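Local coordinates for protein NADPH-ferredoxin reductase FprA (Mycobacterium tuberculosis, PDB 2C7G) that transfers electrons between NADPH and ferredoxin through a bound FAD cofactor and may supply electrons to P450 systems, at residues I6-S11 with V36-M41; G52-Q57 with G130-H135; E285-G290 with L313-V318; L289-L294 with K305-R310. The protein carries 1 engineered substitution. All blocks are in the same frame, centred on the assembly; numbering follows the deposited sequence.

Contact 1 (I6-S11 with V36-M41); sequences IAIVGS and VDMLEM. With FAD (flavin-adenine dinucleotide), chain B.
The carboxylate of E40 is shared between the protein and the ribose of FAD: S11 OG donates to E40 OE1 (2.8 Å) from above the carboxylate plane, while ribose hydroxyls O3B and O2B give bonds of 2.7 Å each to E40 OE1 and OE2, respectively. A bend at chi2 (58°) turns the acid back toward S11, and the backbone N of L42 also binds OE2. A glutamate with two oxygens suits a ribose diol, and an acid at the end of the second strand is typical of FAD- and NAD-binding Rossmann folds. G10, with phi at 108° and its CA 3.3 Å from FAD O4B, belongs to the glycine-rich turn, where only a hydrogen fits. Behind the turn, parallel strands 6-9 and 36-39 are joined by four backbone bonds, such as L39 N to I8 O at 2.8 Å. The side chains of I8 and V36 cross obliquely, with I8 CD1 3.6 Å from V36 CG1, and M38 SD lies 3.4 Å from S11 CB. I8, M38 and I6 pack against helix 13-28, completing the beta-alpha-beta crossover; on the opposite face D37 is held by Y97 and R77, and strands 76-80 and 99-102 flank the pair.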
# COMPACT_ATOMS: atom_id res chain seq x y z
N ILE A 6 -15.51 -18.09 5.36
CA ILE A 6 -15.12 -16.72 5.07
C ILE A 6 -16.37 -15.87 4.93
O ILE A 6 -17.30 -16.24 4.20
CB ILE A 6 -14.31 -16.61 3.73
CG1 ILE A 6 -13.25 -17.72 3.57
CG2 ILE A 6 -13.73 -15.20 3.55
CD1 ILE A 6 -12.12 -17.74 4.63
N ALA A 7 -16.39 -14.75 5.64
CA ALA A 7 -17.45 -13.77 5.47
C ALA A 7 -16.92 -12.64 4.59
O ALA A 7 -15.79 -12.18 4.76
CB ALA A 7 -17.89 -13.22 6.80
N ILE A 8 -17.74 -12.21 3.64
CA ILE A 8 -17.43 -11.03 2.84
C ILE A 8 -18.49 -9.98 3.11
O ILE A 8 -19.69 -10.27 3.05
CB ILE A 8 -17.37 -11.35 1.34
CG1 ILE A 8 -16.37 -12.49 1.09
CG2 ILE A 8 -16.99 -10.08 0.52
CD1 ILE A 8 -16.29 -12.94 -0.34
N VAL A 9 -18.06 -8.77 3.46
CA VAL A 9 -18.97 -7.69 3.81
C VAL A 9 -19.10 -6.71 2.63
O VAL A 9 -18.13 -6.02 2.26
CB VAL A 9 -18.51 -6.98 5.08
CG1 VAL A 9 -19.47 -5.88 5.45
CG2 VAL A 9 -18.35 -8.03 6.24
N GLY A 10 -20.28 -6.67 2.03
CA GLY A 10 -20.48 -5.95 0.77
C GLY A 10 -20.66 -6.96 -0.34
O GLY A 10 -20.21 -8.12 -0.22
N SER A 11 -21.31 -6.53 -1.42
CA SER A 11 -21.61 -7.43 -2.55
C SER A 11 -21.38 -6.82 -3.93
O SER A 11 -22.04 -7.22 -4.91
CB SER A 11 -23.04 -7.99 -2.43
OG SER A 11 -24.01 -6.98 -2.65
N VAL A 36 -18.40 -19.59 1.66
CA VAL A 36 -18.41 -18.12 1.59
C VAL A 36 -19.80 -17.56 1.93
O VAL A 36 -20.77 -17.91 1.26
CB VAL A 36 -18.00 -17.64 0.18
CG1 VAL A 36 -18.02 -16.10 0.09
CG2 VAL A 36 -16.61 -18.18 -0.22
N ASP A 37 -19.87 -16.72 2.96
CA ASP A 37 -21.08 -15.97 3.29
C ASP A 37 -20.91 -14.49 2.98
O ASP A 37 -20.02 -13.83 3.51
CB ASP A 37 -21.45 -16.12 4.78
CG ASP A 37 -21.92 -17.53 5.14
OD1 ASP A 37 -22.25 -18.31 4.21
OD2 ASP A 37 -21.99 -17.84 6.35
N MET A 38 -21.81 -13.96 2.15
CA MET A 38 -21.75 -12.56 1.75
C MET A 38 -22.84 -11.76 2.45
O MET A 38 -24.04 -12.05 2.28
CB MET A 38 -21.88 -12.45 0.24
CG MET A 38 -21.62 -11.08 -0.33
SD MET A 38 -21.61 -11.11 -2.15
CE MET A 38 -19.98 -11.77 -2.50
N LEU A 39 -22.42 -10.75 3.21
CA LEU A 39 -23.33 -9.91 4.00
C LEU A 39 -23.45 -8.54 3.35
O LEU A 39 -22.45 -7.84 3.22
CB LEU A 39 -22.84 -9.76 5.44
CG LEU A 39 -22.37 -10.98 6.25
CD1 LEU A 39 -22.15 -10.61 7.72
CD2 LEU A 39 -23.32 -12.17 6.13
N GLU A 40 -24.67 -8.16 2.97
CA GLU A 40 -24.91 -6.95 2.19
C GLU A 40 -25.93 -6.03 2.87
O GLU A 40 -26.97 -6.49 3.34
CB GLU A 40 -25.36 -7.32 0.76
CG GLU A 40 -25.97 -6.17 -0.04
CD GLU A 40 -25.03 -4.98 -0.20
OE1 GLU A 40 -23.85 -5.17 -0.56
OE2 GLU A 40 -25.50 -3.86 0.03
N MET A 41 -25.59 -4.74 2.92
CA MET A 41 -26.44 -3.71 3.53
C MET A 41 -27.81 -3.57 2.87
O MET A 41 -28.83 -3.37 3.54
CB MET A 41 -25.66 -2.39 3.50
CG MET A 41 -26.45 -1.11 3.45
SD MET A 41 -25.32 0.21 3.90
CE MET A 41 -24.67 0.75 2.33
PA FAD B . -19.19 -1.12 -4.45
O1A FAD B . -19.53 0.28 -4.00
O2A FAD B . -19.49 -1.49 -5.89
O5B FAD B . -19.86 -2.20 -3.50
C5B FAD B . -19.82 -2.03 -2.09
C4B FAD B . -20.98 -2.81 -1.46
O4B FAD B . -20.82 -2.79 -0.05
C3B FAD B . -22.34 -2.15 -1.74
O3B FAD B . -23.27 -3.10 -2.23
C2B FAD B . -22.76 -1.62 -0.37
O2B FAD B . -24.17 -1.57 -0.16
C1B FAD B . -22.06 -2.58 0.58
N9A FAD B . -21.81 -2.04 1.93
C8A FAD B . -21.25 -0.83 2.25
N7A FAD B . -21.21 -0.74 3.60
C5A FAD B . -21.72 -1.87 4.14
C6A FAD B . -21.92 -2.29 5.45
N6A FAD B . -21.51 -1.53 6.46
N1A FAD B . -22.46 -3.53 5.71
C2A FAD B . -22.85 -4.33 4.64
N3A FAD B . -22.65 -3.90 3.34
C4A FAD B . -22.10 -2.69 3.09
N1 FAD B . -16.75 1.20 -13.75
C2 FAD B . -16.75 0.68 -15.03
O2 FAD B . -15.91 -0.17 -15.34
N3 FAD B . -17.71 1.13 -15.94
C4 FAD B . -18.66 2.08 -15.57
O4 FAD B . -19.50 2.46 -16.38
C4X FAD B . -18.66 2.60 -14.27
N5 FAD B . -19.60 3.54 -13.87
C5X FAD B . -19.57 4.04 -12.57
C6 FAD B . -20.50 5.01 -12.17
C7 FAD B . -20.47 5.51 -10.86
C7M FAD B . -21.44 6.62 -10.51
C8 FAD B . -19.49 5.05 -9.97
C8M FAD B . -19.28 5.69 -8.64
C9 FAD B . -18.56 4.11 -10.38
C9A FAD B . -18.60 3.59 -11.68
N10 FAD B . -17.66 2.63 -12.09
C10 FAD B . -17.70 2.14 -13.38
C1' FAD B . -16.60 2.09 -11.15
C2' FAD B . -17.10 0.88 -10.36
O2' FAD B . -18.43 1.14 -9.94
C3' FAD B . -16.18 0.57 -9.17
O3' FAD B . -14.88 0.27 -9.65
C4' FAD B . -16.65 -0.63 -8.34
O4' FAD B . -18.07 -0.67 -8.21
C5' FAD B . -16.02 -0.62 -6.94
O5' FAD B . -16.39 -1.87 -6.37
P FAD B . -16.42 -2.08 -4.78
O1P FAD B . -16.66 -3.54 -4.58
O2P FAD B . -15.17 -1.59 -4.11
O3P FAD B . -17.60 -1.18 -4.17

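Contact 2 (G52-Q57 with G130-H135); sequences GVAPDQ and GWYNAH. Engineered in segment 52-57: Q57 (natural residue His). With FAD (flavin-adenine dinucleotide), chain B.
N133, the first residue to leave the helical conformation at the end of helix 125-132, faces the irregular backbone of 52-57, which runs from G52 into a type I beta turn spanning A54 to Q57. The helix closes in a Schellman motif: A134 has positive phi, H135 N bonds to G130 O and A134 N to W131 O. The side chain of N133 points toward the loop that borders the flavin of FAD. Its ND2 gives a hydrogen bond to S51 O and a weak, bent one to V53 O (3.2 Å, 127°). An asparagine suits this spot, since its short amide can serve main-chain carbonyls in a buried setting; V53 O also receives K61 NZ. N133 OD1 meets P55 CD at 3.3 Å and lies in the plane of the Y132 ring, at its edge. P55 is itself a compact apolar filler, and its CD sits 3.7 Å from Y132 CE1, the two side chains crossing at about a right angle. With chi1 at 74°, CG of Y132 stands between backbone N and carbonyl carbon, and the ring reaches the loop, with the F128 ring nearly perpendicular to it. At the turn's end lies Q57, an engineered residue in place of histidine, whose NE2 bonds to E214 OE1. On the flavin side, V53 CG2 comes within 3.7 Å of FAD N5. A water joins the segments, accepting from Y132 OH at 2.6 Å and donating to G52 O at 2.8 Å.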
# COMPACT_ATOMS: atom_id res chain seq x y z
N GLY A 52 -24.77 2.29 -9.45
CA GLY A 52 -23.83 3.32 -9.89
C GLY A 52 -23.74 3.49 -11.40
O GLY A 52 -24.04 4.55 -11.92
N VAL A 53 -23.32 2.42 -12.08
CA VAL A 53 -23.22 2.43 -13.54
C VAL A 53 -24.54 2.96 -14.12
O VAL A 53 -25.64 2.61 -13.65
CB VAL A 53 -22.93 1.01 -14.06
CG1 VAL A 53 -22.93 0.97 -15.61
CG2 VAL A 53 -21.60 0.49 -13.45
N ALA A 54 -24.43 3.83 -15.14
CA ALA A 54 -25.59 4.55 -15.64
C ALA A 54 -26.60 3.61 -16.31
O ALA A 54 -26.21 2.56 -16.85
CB ALA A 54 -25.14 5.67 -16.60
N PRO A 55 -27.90 3.96 -16.26
CA PRO A 55 -28.96 3.13 -16.83
C PRO A 55 -28.88 2.97 -18.35
O PRO A 55 -29.45 2.02 -18.87
CB PRO A 55 -30.25 3.87 -16.43
CG PRO A 55 -29.82 5.29 -16.17
CD PRO A 55 -28.44 5.15 -15.57
N ASP A 56 -28.19 3.89 -19.03
CA ASP A 56 -27.91 3.73 -20.47
C ASP A 56 -26.68 2.85 -20.78
O ASP A 56 -26.16 2.84 -21.92
CB ASP A 56 -27.83 5.10 -21.19
CG ASP A 56 -26.63 5.97 -20.77
OD1 ASP A 56 -26.01 5.74 -19.69
OD2 ASP A 56 -26.32 6.92 -21.52
N GLN A 57 -26.21 2.10 -19.78
CA GLN A 57 -25.04 1.24 -19.95
C GLN A 57 -25.30 -0.23 -19.57
O GLN A 57 -24.54 -0.82 -18.78
CB GLN A 57 -23.81 1.81 -19.20
CG GLN A 57 -23.45 3.27 -19.56
CD GLN A 57 -22.84 3.44 -20.96
OE1 GLN A 57 -22.42 2.48 -21.61
NE2 GLN A 57 -22.78 4.69 -21.42
N GLY A 130 -27.43 7.85 -7.05
CA GLY A 130 -28.23 6.92 -6.23
C GLY A 130 -29.73 7.11 -6.48
O GLY A 130 -30.49 6.14 -6.62
N TRP A 131 -30.15 8.37 -6.55
CA TRP A 131 -31.55 8.69 -6.78
C TRP A 131 -32.00 8.20 -8.16
O TRP A 131 -33.00 7.49 -8.27
CB TRP A 131 -31.80 10.18 -6.62
CG TRP A 131 -33.18 10.62 -7.01
CD1 TRP A 131 -34.33 10.45 -6.30
CD2 TRP A 131 -33.54 11.31 -8.21
NE1 TRP A 131 -35.40 11.00 -6.99
CE2 TRP A 131 -34.93 11.54 -8.16
CE3 TRP A 131 -32.81 11.77 -9.32
CZ2 TRP A 131 -35.62 12.20 -9.19
CZ3 TRP A 131 -33.49 12.42 -10.33
CH2 TRP A 131 -34.88 12.64 -10.26
N TYR A 132 -31.24 8.52 -9.21
CA TYR A 132 -31.68 8.07 -10.54
C TYR A 132 -31.54 6.56 -10.79
O TYR A 132 -32.20 6.03 -11.68
CB TYR A 132 -31.15 8.95 -11.69
CG TYR A 132 -29.69 8.88 -12.12
CD1 TYR A 132 -29.08 7.69 -12.53
CD2 TYR A 132 -28.94 10.06 -12.22
CE1 TYR A 132 -27.75 7.65 -12.98
CE2 TYR A 132 -27.61 10.04 -12.66
CZ TYR A 132 -27.02 8.83 -13.03
OH TYR A 132 -25.71 8.85 -13.48
N ASN A 133 -30.71 5.88 -9.99
CA ASN A 133 -30.59 4.42 -10.11
C ASN A 133 -31.41 3.66 -9.05
O ASN A 133 -31.26 2.45 -8.90
CB ASN A 133 -29.13 3.97 -10.09
CG ASN A 133 -28.42 4.15 -11.42
OD1 ASN A 133 -29.03 4.08 -12.51
ND2 ASN A 133 -27.12 4.36 -11.35
N ALA A 134 -32.27 4.37 -8.33
CA ALA A 134 -33.23 3.74 -7.40
C ALA A 134 -32.56 3.05 -6.20
O ALA A 134 -33.08 2.07 -5.67
CB ALA A 134 -34.17 2.76 -8.13
N HIS A 135 -31.42 3.57 -5.77
CA HIS A 135 -30.77 3.13 -4.53
C HIS A 135 -31.72 3.57 -3.41
O HIS A 135 -32.10 4.73 -3.34
CB HIS A 135 -29.43 3.83 -4.37
CG HIS A 135 -28.58 3.30 -3.25
ND1 HIS A 135 -28.96 3.37 -1.93
CD2 HIS A 135 -27.35 2.74 -3.26
CE1 HIS A 135 -27.99 2.87 -1.17
NE2 HIS A 135 -27.01 2.49 -1.96
PA FAD B . -19.19 -1.12 -4.45
O1A FAD B . -19.53 0.28 -4.00
O2A FAD B . -19.49 -1.49 -5.89
O5B FAD B . -19.86 -2.20 -3.50
C5B FAD B . -19.82 -2.03 -2.09
C4B FAD B . -20.98 -2.81 -1.46
O4B FAD B . -20.82 -2.79 -0.05
C3B FAD B . -22.34 -2.15 -1.74
O3B FAD B . -23.27 -3.10 -2.23
C2B FAD B . -22.76 -1.62 -0.37
O2B FAD B . -24.17 -1.57 -0.16
C1B FAD B . -22.06 -2.58 0.58
N9A FAD B . -21.81 -2.04 1.93
C8A FAD B . -21.25 -0.83 2.25
N7A FAD B . -21.21 -0.74 3.60
C5A FAD B . -21.72 -1.87 4.14
C6A FAD B . -21.92 -2.29 5.45
N6A FAD B . -21.51 -1.53 6.46
N1A FAD B . -22.46 -3.53 5.71
C2A FAD B . -22.85 -4.33 4.64
N3A FAD B . -22.65 -3.90 3.34
C4A FAD B . -22.10 -2.69 3.09
N1 FAD B . -16.75 1.20 -13.75
C2 FAD B . -16.75 0.68 -15.03
O2 FAD B . -15.91 -0.17 -15.34
N3 FAD B . -17.71 1.13 -15.94
C4 FAD B . -18.66 2.08 -15.57
O4 FAD B . -19.50 2.46 -16.38
C4X FAD B . -18.66 2.60 -14.27
N5 FAD B . -19.60 3.54 -13.87
C5X FAD B . -19.57 4.04 -12.57
C6 FAD B . -20.50 5.01 -12.17
C7 FAD B . -20.47 5.51 -10.86
C7M FAD B . -21.44 6.62 -10.51
C8 FAD B . -19.49 5.05 -9.97
C8M FAD B . -19.28 5.69 -8.64
C9 FAD B . -18.56 4.11 -10.38
C9A FAD B . -18.60 3.59 -11.68
N10 FAD B . -17.66 2.63 -12.09
C10 FAD B . -17.70 2.14 -13.38
C1' FAD B . -16.60 2.09 -11.15
C2' FAD B . -17.10 0.88 -10.36
O2' FAD B . -18.43 1.14 -9.94
C3' FAD B . -16.18 0.57 -9.17
O3' FAD B . -14.88 0.27 -9.65
C4' FAD B . -16.65 -0.63 -8.34
O4' FAD B . -18.07 -0.67 -8.21
C5' FAD B . -16.02 -0.62 -6.94
O5' FAD B . -16.39 -1.87 -6.37
P FAD B . -16.42 -2.08 -4.78
O1P FAD B . -16.66 -3.54 -4.58
O2P FAD B . -15.17 -1.59 -4.11
O3P FAD B . -17.60 -1.18 -4.17
O HOH W 1 -24.17 6.80 -13.55

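Contact 3 (E285-G290 with L313-V318); sequences ERIVLG and LPAQLV
L289 and L313 meet through their torsions: CG of L289 lies beside its backbone N (chi1 -60°), whereas that of L313 is anti to N (chi1 -169°), and the two side chains cross at an angle, L289 CD1 4.0 Å from L313 CD2. I287 lies next to them, its CG2 4.2 Å from L313 CB and its CD1 4.2 Å from V318 CG2. I287, with A315, packs on V151 of strand 149-153, where apolar side chains suit the buried face, while L313 lies on R149. The backbone joins as an antiparallel hydrogen-bonded pair, I287 N to L313 O at 2.8 Å and L313 N to I287 O at 2.9 Å. R286 and P314 form the adjacent non-hydrogen-bonded pair, a place where proline's lack of an N-H costs no bond between the strands. The strands 286-296 and 302-314 are the two arms of a beta hairpin; along the other edge of strand 286-296, toward strand 273-279, E285 and R286 both face K279, a classic beta bulge. Past the pair, A315 N reaches E285 O at 3.0 Å from above the carbonyl plane. A water also donates to this oxygen and accepts from Q316 NE2. R286 NH1 forms a salt bridge to E285 OE2 whose hydrogen bond is weak, in the guanidinium plane, while E285 OE1 pairs with K281.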
# COMPACT_ATOMS: atom_id res chain seq x y z
N GLU A 285 -29.79 29.55 -6.43
CA GLU A 285 -30.25 30.49 -7.46
C GLU A 285 -29.13 30.88 -8.41
O GLU A 285 -29.37 31.19 -9.58
CB GLU A 285 -30.79 31.77 -6.83
CG GLU A 285 -32.10 31.63 -6.09
CD GLU A 285 -32.53 32.95 -5.48
OE1 GLU A 285 -32.98 32.95 -4.33
OE2 GLU A 285 -32.40 34.00 -6.15
N ARG A 286 -27.91 30.90 -7.90
CA ARG A 286 -26.74 31.31 -8.71
C ARG A 286 -25.48 30.72 -8.12
O ARG A 286 -25.43 30.38 -6.93
CB ARG A 286 -26.65 32.84 -8.79
CG ARG A 286 -26.41 33.54 -7.48
CD ARG A 286 -26.94 34.96 -7.48
NE ARG A 286 -27.11 35.44 -6.11
CZ ARG A 286 -28.26 35.39 -5.43
NH1 ARG A 286 -29.35 34.89 -5.98
NH2 ARG A 286 -28.31 35.85 -4.19
N ILE A 287 -24.45 30.59 -8.95
CA ILE A 287 -23.17 30.14 -8.46
C ILE A 287 -22.08 31.12 -8.88
O ILE A 287 -22.10 31.65 -10.00
CB ILE A 287 -22.88 28.69 -8.93
CG1 ILE A 287 -21.60 28.13 -8.28
CG2 ILE A 287 -22.87 28.60 -10.50
CD1 ILE A 287 -21.33 26.64 -8.59
N VAL A 288 -21.15 31.38 -7.96
CA VAL A 288 -19.98 32.19 -8.24
C VAL A 288 -18.85 31.27 -8.67
O VAL A 288 -18.49 30.32 -7.96
CB VAL A 288 -19.55 33.02 -6.99
CG1 VAL A 288 -18.28 33.84 -7.28
CG2 VAL A 288 -20.68 33.93 -6.56
N LEU A 289 -18.30 31.55 -9.84
CA LEU A 289 -17.20 30.78 -10.37
C LEU A 289 -15.94 31.63 -10.34
O LEU A 289 -16.01 32.85 -10.53
CB LEU A 289 -17.51 30.35 -11.82
CG LEU A 289 -18.77 29.48 -11.95
CD1 LEU A 289 -19.14 29.29 -13.39
CD2 LEU A 289 -18.65 28.13 -11.23
N GLY A 290 -14.79 31.00 -10.14
CA GLY A 290 -13.51 31.70 -10.11
C GLY A 290 -12.56 31.06 -11.11
O GLY A 290 -12.67 29.87 -11.40
N LEU A 313 -23.19 33.09 -12.32
CA LEU A 313 -24.00 32.40 -13.31
C LEU A 313 -25.27 31.92 -12.62
O LEU A 313 -25.18 31.19 -11.62
CB LEU A 313 -23.20 31.20 -13.84
CG LEU A 313 -23.65 30.39 -15.07
CD1 LEU A 313 -23.59 31.24 -16.32
CD2 LEU A 313 -22.75 29.17 -15.22
N PRO A 314 -26.46 32.33 -13.13
CA PRO A 314 -27.70 31.74 -12.62
C PRO A 314 -27.72 30.23 -12.80
O PRO A 314 -27.34 29.72 -13.86
CB PRO A 314 -28.80 32.39 -13.48
CG PRO A 314 -28.16 33.65 -14.02
CD PRO A 314 -26.71 33.34 -14.17
N ALA A 315 -28.17 29.50 -11.78
CA ALA A 315 -28.21 28.05 -11.85
C ALA A 315 -29.21 27.58 -10.82
O ALA A 315 -29.36 28.22 -9.78
CB ALA A 315 -26.85 27.48 -11.54
N GLN A 316 -29.90 26.48 -11.09
CA GLN A 316 -30.96 25.99 -10.18
C GLN A 316 -30.65 24.63 -9.58
O GLN A 316 -31.35 24.17 -8.67
CB GLN A 316 -32.33 25.97 -10.88
CG GLN A 316 -32.76 27.33 -11.40
CD GLN A 316 -32.11 27.66 -12.73
OE1 GLN A 316 -31.92 26.77 -13.56
NE2 GLN A 316 -31.77 28.92 -12.94
N LEU A 317 -29.61 23.99 -10.12
CA LEU A 317 -29.13 22.70 -9.62
C LEU A 317 -27.62 22.70 -9.70
O LEU A 317 -27.05 23.07 -10.73
CB LEU A 317 -29.64 21.52 -10.48
CG LEU A 317 -29.16 20.10 -10.15
CD1 LEU A 317 -29.69 19.60 -8.79
CD2 LEU A 317 -29.63 19.14 -11.25
N VAL A 318 -26.98 22.30 -8.61
CA VAL A 318 -25.53 22.14 -8.61
C VAL A 318 -25.23 20.75 -8.12
O VAL A 318 -25.62 20.37 -7.01
CB VAL A 318 -24.80 23.20 -7.73
CG1 VAL A 318 -23.30 22.90 -7.65
CG2 VAL A 318 -25.04 24.60 -8.25
O HOH W 2 -31.69 31.21 -10.85

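Contact 4 (L289-L294 with K305-R310); sequences LGRNEL and KDTGER
T307 CG2 lies over one face of the R291 guanidinium, 3.5 Å above its plane and offset toward the rim. E309 comes in obliquely, its OE1 2.6 Å from R291 NE in a salt bridge whose hydrogen bond is weak; the two planes stand 48° apart. The R310 guanidinium has G308 O above a face and the carboxylate of D306 end-on at its edge, NH1 binding OD1 at 2.9 Å and NH2 binding OD2 at 2.8 Å. D306 OD1 also accepts G308 N in an Asx turn, and T307 OG1 accepts E309 N in an ST turn. These short polar residues hold the bend, and glycine suits position 308, where phi is 99°. Two carbonyls each take two donors. R291 O receives T307 N at 2.9 Å and T307 OG1 at 3.1 Å, while E309 O is reached by R291 N and R310 NH1 from opposite faces of its plane. Beyond the bend E293 and K305 pair through both backbone N-H groups, their side chains running alongside each other. D306 N bonds to E391 of the second subunit. A water bridges N292 OD1 and D306 OD1, and N292 ND2 binds S274 OG and the O of R199, a residue that probably binds NADP+, as in related enzymes; the N292 side chain lies about 7 Å from the bound NADP derivative. The register shift of two between G290 and N292 is that of a beta bulge in an antiparallel hairpin.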
# COMPACT_ATOMS: atom_id res chain seq x y z
N LEU A 289 -18.30 31.55 -9.84
CA LEU A 289 -17.20 30.78 -10.37
C LEU A 289 -15.94 31.63 -10.34
O LEU A 289 -16.01 32.85 -10.53
CB LEU A 289 -17.51 30.35 -11.82
CG LEU A 289 -18.77 29.48 -11.95
CD1 LEU A 289 -19.14 29.29 -13.39
CD2 LEU A 289 -18.65 28.13 -11.23
N GLY A 290 -14.79 31.00 -10.14
CA GLY A 290 -13.51 31.70 -10.11
C GLY A 290 -12.56 31.06 -11.11
O GLY A 290 -12.67 29.87 -11.40
N ARG A 291 -11.63 31.85 -11.63
CA ARG A 291 -10.70 31.33 -12.63
C ARG A 291 -9.40 30.93 -11.95
O ARG A 291 -8.92 31.62 -11.03
CB ARG A 291 -10.45 32.35 -13.75
CG ARG A 291 -9.72 31.74 -14.98
CD ARG A 291 -9.38 32.82 -16.03
NE ARG A 291 -8.94 34.02 -15.32
CZ ARG A 291 -7.68 34.43 -15.19
NH1 ARG A 291 -6.67 33.79 -15.78
NH2 ARG A 291 -7.46 35.52 -14.46
N ASN A 292 -8.85 29.80 -12.40
CA ASN A 292 -7.57 29.32 -11.91
C ASN A 292 -6.49 29.43 -12.96
O ASN A 292 -6.79 29.49 -14.16
CB ASN A 292 -7.68 27.84 -11.53
CG ASN A 292 -8.71 27.60 -10.45
OD1 ASN A 292 -8.84 28.40 -9.53
ND2 ASN A 292 -9.47 26.51 -10.57
N GLU A 293 -5.25 29.42 -12.51
CA GLU A 293 -4.10 29.23 -13.39
C GLU A 293 -3.37 27.96 -12.92
O GLU A 293 -3.46 27.58 -11.76
CB GLU A 293 -3.19 30.46 -13.37
CG GLU A 293 -2.65 30.82 -11.99
CD GLU A 293 -2.00 32.20 -11.91
OE1 GLU A 293 -1.99 32.94 -12.93
OE2 GLU A 293 -1.52 32.55 -10.81
N LEU A 294 -2.67 27.29 -13.84
CA LEU A 294 -1.91 26.10 -13.46
C LEU A 294 -0.51 26.48 -12.99
O LEU A 294 0.20 27.24 -13.66
CB LEU A 294 -1.84 25.09 -14.62
CG LEU A 294 -3.18 24.57 -15.16
CD1 LEU A 294 -2.96 23.78 -16.45
CD2 LEU A 294 -3.92 23.72 -14.12
N LYS A 305 -4.41 27.20 -9.02
CA LYS A 305 -4.30 28.34 -8.09
C LYS A 305 -5.32 29.41 -8.47
O LYS A 305 -5.40 29.83 -9.62
CB LYS A 305 -2.89 28.92 -8.15
CG LYS A 305 -2.62 30.08 -7.20
CD LYS A 305 -1.16 30.51 -7.27
CE LYS A 305 -0.82 31.42 -6.10
NZ LYS A 305 0.65 31.40 -5.83
N ASP A 306 -6.10 29.87 -7.50
CA ASP A 306 -7.09 30.94 -7.74
C ASP A 306 -6.41 32.23 -8.22
O ASP A 306 -5.44 32.69 -7.61
CB ASP A 306 -7.87 31.20 -6.45
CG ASP A 306 -8.95 32.24 -6.61
OD1 ASP A 306 -9.51 32.40 -7.72
OD2 ASP A 306 -9.27 32.88 -5.60
N THR A 307 -6.92 32.80 -9.32
CA THR A 307 -6.43 34.11 -9.78
C THR A 307 -7.18 35.29 -9.14
O THR A 307 -6.72 36.43 -9.20
CB THR A 307 -6.56 34.29 -11.31
OG1 THR A 307 -7.93 34.46 -11.68
CG2 THR A 307 -5.95 33.11 -12.07
N GLY A 308 -8.35 35.00 -8.55
CA GLY A 308 -9.22 36.03 -8.00
C GLY A 308 -10.36 36.42 -8.92
O GLY A 308 -11.38 36.94 -8.47
N GLU A 309 -10.20 36.17 -10.22
CA GLU A 309 -11.25 36.49 -11.19
C GLU A 309 -12.55 35.76 -10.84
O GLU A 309 -12.52 34.61 -10.40
CB GLU A 309 -10.83 36.11 -12.62
CG GLU A 309 -11.90 36.51 -13.64
CD GLU A 309 -11.51 36.29 -15.08
OE1 GLU A 309 -10.31 36.27 -15.41
OE2 GLU A 309 -12.44 36.21 -15.90
N ARG A 310 -13.67 36.45 -11.02
CA ARG A 310 -14.96 35.94 -10.60
C ARG A 310 -16.02 36.26 -11.64
O ARG A 310 -15.96 37.29 -12.30
CB ARG A 310 -15.38 36.57 -9.26
CG ARG A 310 -14.43 36.30 -8.10
CD ARG A 310 -14.64 34.93 -7.48
NE ARG A 310 -13.75 34.70 -6.35
CZ ARG A 310 -12.53 34.18 -6.43
NH1 ARG A 310 -12.02 33.81 -7.60
NH2 ARG A 310 -11.82 34.02 -5.32
O HOH W 3 -10.71 29.93 -8.33

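Overall arrangement
The contacts follow one another along the chain from the FAD region to the hairpin, though contacts 3 and 4 start from overlapping segments. Contact 1 lies in the sheet containing strands 4-9 and 34-39, at the adenosine end of FAD; contact 2, about 22 Å away between centres, borders the flavin end, so one cofactor spans both. Contact 3 is about 25 Å from contact 2 between centres and joins the three-stranded antiparallel sheet to strand 317-320 of the parallel sheet that also carries strand 149-153. Contact 4, its centre about 16 Å further along the same strands, shares L289 and G290 with it. The centres of contacts 1 and 4 lie about 46 Å apart, on opposite sides of the chain's centre, with both nucleotides bound between them.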